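Local coordinates for aromatic-ring-hydroxylating dioxygenase beta subunit (Catenulispora acidiphila, PDB 6VW4), which is of unknown function, possibly with dioxygenase activity, and binds a tricyclic benzoisochromenyl acetic acid in an NTF2-like pocket, at residues Val14-His17 with Gln18-Met22; Glu31-Ala34 with Asp35-Pro39. One frame throughout, in Å; residues are numbered along the deposited sequence.

Contact 1: Val14-His17 with Gln18-Met22. With SDN ([(3S)-9-hydroxy-1-methyl-10-oxo-4,10-dihydro-3H-benzo[g]isochromen-3-yl]acetic acid), chain C.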
loop_
_atom_site.group_PDB
_atom_site.type_symbol
_atom_site.label_atom_id
_atom_site.label_comp_id
_atom_site.label_asym_id
_atom_site.label_seq_id
_atom_site.Cartn_x
_atom_site.Cartn_y
_atom_site.Cartn_z
ATOM N N VAL A 14 -2.380 9.953 10.448
ATOM C CA VAL A 14 -2.374 8.548 10.894
ATOM C C VAL A 14 -1.410 7.710 10.044
ATOM O O VAL A 14 -0.617 6.912 10.576
ATOM C CB VAL A 14 -3.786 7.949 10.874
ATOM C CG1 VAL A 14 -3.692 6.407 11.150
ATOM C CG2 VAL A 14 -4.688 8.657 11.887
ATOM N N GLN A 15 -1.434 7.900 8.723
ATOM C CA GLN A 15 -0.513 7.156 7.864
ATOM C C GLN A 15 0.941 7.456 8.219
ATOM O O GLN A 15 1.779 6.545 8.257
ATOM C CB GLN A 15 -0.752 7.496 6.403
ATOM C CG GLN A 15 -2.101 7.195 5.892
ATOM C CD GLN A 15 -2.296 7.779 4.494
ATOM O OE1 GLN A 15 -2.531 8.993 4.313
ATOM N NE2 GLN A 15 -2.172 6.934 3.504
ATOM N N GLN A 16 1.258 8.737 8.487
ATOM C CA GLN A 16 2.624 9.112 8.841
ATOM C C GLN A 16 3.041 8.450 10.144
ATOM O O GLN A 16 4.180 7.964 10.278
ATOM C CB GLN A 16 2.743 10.636 8.956
ATOM C CG GLN A 16 4.025 11.131 9.641
ATOM C CD GLN A 16 5.146 11.476 8.639
ATOM O OE1 GLN A 16 4.993 11.286 7.434
ATOM N NE2 GLN A 16 6.271 11.976 9.143
ATOM N N HIS A 17 2.146 8.481 11.131
ATOM C CA HIS A 17 2.413 7.868 12.427
ATOM C C HIS A 17 2.580 6.361 12.275
ATOM O O HIS A 17 3.507 5.772 12.822
ATOM C CB HIS A 17 1.241 8.212 13.378
ATOM C CG HIS A 17 1.269 7.498 14.691
ATOM N ND1 HIS A 17 2.116 7.858 15.723
ATOM C CD2 HIS A 17 0.522 6.460 15.156
ATOM C CE1 HIS A 17 1.915 7.045 16.748
ATOM N NE2 HIS A 17 0.936 6.207 16.440
ATOM N N GLN A 18 1.695 5.707 11.516
ATOM C CA GLN A 18 1.859 4.256 11.352
ATOM C C GLN A 18 3.164 3.923 10.649
ATOM O O GLN A 18 3.862 2.981 11.036
ATOM C CB GLN A 18 0.674 3.663 10.604
ATOM C CG GLN A 18 -0.598 3.672 11.465
ATOM C CD GLN A 18 -1.794 3.252 10.690
ATOM O OE1 GLN A 18 -1.827 3.419 9.474
ATOM N NE2 GLN A 18 -2.795 2.699 11.380
ATOM N N ALA A 19 3.540 4.727 9.649
ATOM C CA ALA A 19 4.783 4.486 8.931
ATOM C C ALA A 19 5.982 4.567 9.863
ATOM O O ALA A 19 6.837 3.669 9.879
ATOM C CB ALA A 19 4.933 5.503 7.802
ATOM N N ARG A 20 6.051 5.630 10.679
ATOM C CA ARG A 20 7.177 5.771 11.614
ATOM C C ARG A 20 7.206 4.620 12.621
ATOM O O ARG A 20 8.255 4.017 12.845
ATOM C CB ARG A 20 7.108 7.112 12.360
ATOM C CG ARG A 20 7.261 8.344 11.492
ATOM C CD ARG A 20 8.671 8.876 11.435
ATOM N NE ARG A 20 8.680 10.310 11.120
ATOM C CZ ARG A 20 9.464 10.885 10.205
ATOM N NH1 ARG A 20 10.334 10.159 9.496
ATOM N NH2 ARG A 20 9.376 12.193 9.995
ATOM N N GLN A 21 6.062 4.300 13.232
ATOM C CA GLN A 21 5.969 3.128 14.089
ATOM C C GLN A 21 6.626 1.913 13.452
ATOM O O GLN A 21 7.436 1.226 14.078
ATOM C CB GLN A 21 4.513 2.743 14.333
ATOM C CG GLN A 21 3.861 3.376 15.413
ATOM C CD GLN A 21 2.483 2.809 15.612
ATOM O OE1 GLN A 21 1.788 2.426 14.647
ATOM N NE2 GLN A 21 2.037 2.818 16.855
ATOM N N MET A 22 6.196 1.568 12.227
ATOM C CA MET A 22 6.653 0.316 11.635
ATOM C C MET A 22 8.094 0.396 11.157
ATOM O O MET A 22 8.771 -0.632 11.101
ATOM C CB MET A 22 5.759 -0.123 10.475
ATOM C CG MET A 22 4.365 -0.511 10.835
ATOM S SD MET A 22 4.203 -1.193 12.532
ATOM C CE MET A 22 4.583 -2.912 11.919
HETATM O O4 SDN C . 3.002 -4.350 15.050
HETATM C C11 SDN C . 2.080 -4.818 14.112
HETATM C C12 SDN C . 1.984 -6.171 13.787
HETATM C C13 SDN C . 2.927 -7.170 14.496
HETATM O O5 SDN C . 3.711 -6.783 15.298
HETATM C C14 SDN C . 2.831 -8.645 14.150
HETATM C C15 SDN C . 3.754 -9.657 14.870
HETATM O O3 SDN C . 3.234 -10.997 14.999
HETATM C C16 SDN C . 5.056 -9.255 15.580
HETATM C C10 SDN C . 1.271 -3.911 13.448
HETATM C C9 SDN C . 0.346 -4.348 12.486
HETATM C C8 SDN C . 0.240 -5.694 12.172
HETATM C C7 SDN C . 1.063 -6.615 12.813
HETATM C C6 SDN C . 0.949 -8.130 12.444
HETATM C C5 SDN C . 1.873 -9.105 13.171
HETATM C C4 SDN C . 1.774 -10.531 12.858
HETATM C C3 SDN C . 2.488 -11.468 13.820
HETATM C C2 SDN C . 3.537 -12.030 12.878
HETATM C C1 SDN C . 3.477 -13.473 12.422
HETATM O O2 SDN C . 2.519 -14.198 12.777
HETATM O O1 SDN C . 4.415 -13.914 11.696
#
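Two side-chain nitrogens that can only donate, NE2 of Gln16 and NH2 of Arg20, lie 3.2 Å apart one helical turn from each other on helix 8-26 of this NTF2-like fold. No hydrogen bond joins them. The two chains run alongside each other in the same direction, and the amide nitrogen of Gln16 sits over a face of the Arg20 guanidinium, whose plane is turned 80° from that of the amide. Gln16 is steered there by CG lying anti to the backbone N (chi1 166°) followed by a bend at chi2. Its NE2 finds an acceptor outside the helix, the backbone O of Ile85 of the second subunit, a bond consistent with the way the amide is turned, and one that places this face of the helix at a subunit interface. Along the stretch the backbone keeps the regular i to i+4 ladder, with Gln18 N giving a nearly straight bond of 2.8 Å to Val14 O. The inward face is built differently. Val14 CG1 rests against the amide carbon CD of Gln18 at 3.7 Å, the two side chains pointing the same way, while Gln18 NE2 reaches Asp122. One turn on, Gln21 CG is stationed above one face of the His17 imidazole, 4.2 Å from its plane and displaced toward the rim; ring and amide planes differ by 37°. The two polar ends find partners outside the helix: His17 NE2 bonds to Thr134 OG1, and Gln21 NE2 chiefly to Thr36, with a weak bond to Thr134. Beyond them the helix reaches the ligand pocket. There Met22, bent at chi2 and chi3, folds its thioether toward the aromatic end of SDN, bringing the methyl CE to 3.8 Å from ligand carbon C10.

Contact 2: Glu31-Ala34 with Asp35-Pro39; sequences EEYA and DTFTP. With SDN ([(3S)-9-hydroxy-1-methyl-10-oxo-4,10-dihydro-3H-benzo[g]isochromen-3-yl]acetic acid), chain C.
The backbone leaves helix 30-34 through a type I beta turn from Ala34 to Phe37, with Asp35 N still bonded to Glu31 O at 2.9 Å and Phe37 N closing the turn on Ala34 O at 3.1 Å. This turn leads from the helix into short strand 37-38 of the NTF2-like fold. Two donors from a single residue grip the carbonyl oxygen of Tyr33. Thr36 N comes from above the carbonyl plane, whereas Thr36 OG1, which has a second partner in Gln21, donates to Tyr33 O in that plane, at 2.8 Å. The hydroxyl gets there because OG1 stands between the backbone N and the carbonyl carbon (chi1 71°), which leaves CG2 beside Glu32 O. Further out, Phe37 directs its ring edge at the face of Tyr33 in an offset edge-to-face pair, with centroids 5.2 Å apart and planes at 63°. Its leading atom CE1 comes closest to Tyr33 CZ, at 3.4 Å. Tyr33, its CG anti to the backbone N (chi1 170°), carries its phenol into the ligand pocket, where the hydroxyl O4 of SDN donates to Tyr33 OH at 2.8 Å. Arg137 adds a weak hydrogen bond to that phenol oxygen, while Leu62 and Leu25 pack on the side chain. A leucine here would probably leave the ligand hydroxyl without its acceptor and deprive the Phe37 edge of the aromatic face it meets. Nearer the backbone, the Phe37 ring also presents its edge to the turn: CD1 lies 3.6 Å from Tyr33 O, which sits in the plane of the ring.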
loop_
_atom_site.group_PDB
_atom_site.type_symbol
_atom_site.label_atom_id
_atom_site.label_comp_id
_atom_site.label_asym_id
_atom_site.label_seq_id
_atom_site.Cartn_x
_atom_site.Cartn_y
_atom_site.Cartn_z
ATOM N N GLU A 31 12.025 -0.358 21.525
ATOM C CA GLU A 31 11.673 0.646 22.531
ATOM C C GLU A 31 11.041 1.860 21.873
ATOM O O GLU A 31 10.008 2.363 22.333
ATOM C CB GLU A 31 12.905 1.070 23.339
ATOM C CG GLU A 31 13.446 -0.014 24.272
ATOM C CD GLU A 31 14.383 -1.009 23.565
ATOM O OE1 GLU A 31 15.113 -1.743 24.279
ATOM O OE2 GLU A 31 14.390 -1.068 22.308
ATOM N N GLU A 32 11.641 2.324 20.773
ATOM C CA GLU A 32 11.051 3.422 20.012
ATOM C C GLU A 32 9.632 3.079 19.593
ATOM O O GLU A 32 8.746 3.936 19.599
ATOM C CB GLU A 32 11.867 3.713 18.754
ATOM C CG GLU A 32 13.159 4.412 18.928
ATOM C CD GLU A 32 13.759 4.788 17.575
ATOM O OE1 GLU A 32 12.987 5.039 16.606
ATOM O OE2 GLU A 32 15.006 4.838 17.486
ATOM N N TYR A 33 9.408 1.815 19.207
ATOM C CA TYR A 33 8.080 1.400 18.797
ATOM C C TYR A 33 7.130 1.484 19.965
ATOM O O TYR A 33 6.009 1.980 19.818
ATOM C CB TYR A 33 8.104 -0.013 18.213
ATOM C CG TYR A 33 6.744 -0.654 17.958
ATOM C CD1 TYR A 33 6.035 -0.354 16.823
ATOM C CD2 TYR A 33 6.186 -1.560 18.848
ATOM C CE1 TYR A 33 4.827 -0.934 16.549
ATOM C CE2 TYR A 33 4.946 -2.137 18.588
ATOM C CZ TYR A 33 4.294 -1.828 17.408
ATOM O OH TYR A 33 3.077 -2.356 17.076
ATOM N N ALA A 34 7.554 1.002 21.137
ATOM C CA ALA A 34 6.666 1.045 22.298
ATOM C C ALA A 34 6.371 2.479 22.719
ATOM O O ALA A 34 5.293 2.751 23.240
ATOM C CB ALA A 34 7.257 0.256 23.473
ATOM N N ASP A 35 7.290 3.405 22.476
ATOM C CA ASP A 35 7.043 4.806 22.800
ATOM C C ASP A 35 6.045 5.482 21.874
ATOM O O ASP A 35 5.743 6.665 22.086
ATOM C CB ASP A 35 8.346 5.627 22.742
ATOM C CG ASP A 35 9.290 5.328 23.916
ATOM O OD1 ASP A 35 8.840 4.700 24.904
ATOM O OD2 ASP A 35 10.477 5.699 23.838
ATOM N N THR A 36 5.588 4.822 20.808
ATOM C CA THR A 36 4.509 5.408 20.014
ATOM C C THR A 36 3.153 4.969 20.519
ATOM O O THR A 36 2.118 5.412 19.991
ATOM C CB THR A 36 4.638 5.050 18.523
ATOM O OG1 THR A 36 4.326 3.667 18.335
ATOM C CG2 THR A 36 6.041 5.348 18.020
ATOM N N PHE A 37 3.139 4.066 21.486
ATOM C CA PHE A 37 1.917 3.707 22.189
ATOM C C PHE A 37 1.737 4.601 23.423
ATOM O O PHE A 37 2.686 5.179 23.932
ATOM C CB PHE A 37 1.957 2.244 22.617
ATOM C CG PHE A 37 1.676 1.243 21.506
ATOM C CD1 PHE A 37 2.602 0.999 20.513
ATOM C CD2 PHE A 37 0.472 0.551 21.482
ATOM C CE1 PHE A 37 2.353 0.067 19.537
ATOM C CE2 PHE A 37 0.217 -0.389 20.509
ATOM C CZ PHE A 37 1.157 -0.634 19.543
ATOM N N THR A 38 0.501 4.713 23.899
ATOM C CA THR A 38 0.296 5.373 25.173
ATOM C C THR A 38 0.927 4.543 26.290
ATOM O O THR A 38 1.217 3.362 26.098
ATOM C CB THR A 38 -1.177 5.564 25.478
ATOM O OG1 THR A 38 -1.817 4.294 25.512
ATOM C CG2 THR A 38 -1.834 6.449 24.459
ATOM N N PRO A 39 1.161 5.143 27.472
ATOM C CA PRO A 39 1.803 4.370 28.573
ATOM C C PRO A 39 1.023 3.135 28.985
ATOM O O PRO A 39 1.639 2.147 29.416
ATOM C CB PRO A 39 1.891 5.389 29.719
ATOM C CG PRO A 39 1.994 6.770 28.969
ATOM C CD PRO A 39 1.067 6.592 27.774
HETATM O O4 SDN C . 3.002 -4.350 15.050
HETATM C C11 SDN C . 2.080 -4.818 14.112
HETATM C C12 SDN C . 1.984 -6.171 13.787
HETATM C C13 SDN C . 2.927 -7.170 14.496
HETATM O O5 SDN C . 3.711 -6.783 15.298
HETATM C C14 SDN C . 2.831 -8.645 14.150
HETATM C C15 SDN C . 3.754 -9.657 14.870
HETATM O O3 SDN C . 3.234 -10.997 14.999
HETATM C C16 SDN C . 5.056 -9.255 15.580
HETATM C C10 SDN C . 1.271 -3.911 13.448
HETATM C C9 SDN C . 0.346 -4.348 12.486
HETATM C C8 SDN C . 0.240 -5.694 12.172
HETATM C C7 SDN C . 1.063 -6.615 12.813
HETATM C C6 SDN C . 0.949 -8.130 12.444
HETATM C C5 SDN C . 1.873 -9.105 13.171
HETATM C C4 SDN C . 1.774 -10.531 12.858
HETATM C C3 SDN C . 2.488 -11.468 13.820
HETATM C C2 SDN C . 3.537 -12.030 12.878
HETATM C C1 SDN C . 3.477 -13.473 12.422
HETATM O O2 SDN C . 2.519 -14.198 12.777
HETATM O O1 SDN C . 4.415 -13.914 11.696
#

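In the fold
Both contacts are partly buried and both touch SDN, but contact 1 runs within a single helix, whereas contact 2 carries the chain from helix to strand. Contact 1 combines amides, an imidazole and a guanidinium, and its outer face meets the second subunit; contact 2 relies on a turn and an aromatic pair, and no other protein chain of the assembly touches it. Among the touching residues, the exposed ones are acidic in contact 2 (Glu31, Glu32, Asp35) and Arg20 in contact 1. The two meet directly, Gln21 NE2 lying 2.9 Å from Thr36 OG1 in a probable hydrogen bond. The ligand thus receives an apolar contact from 18-22 and a polar one from 31-34.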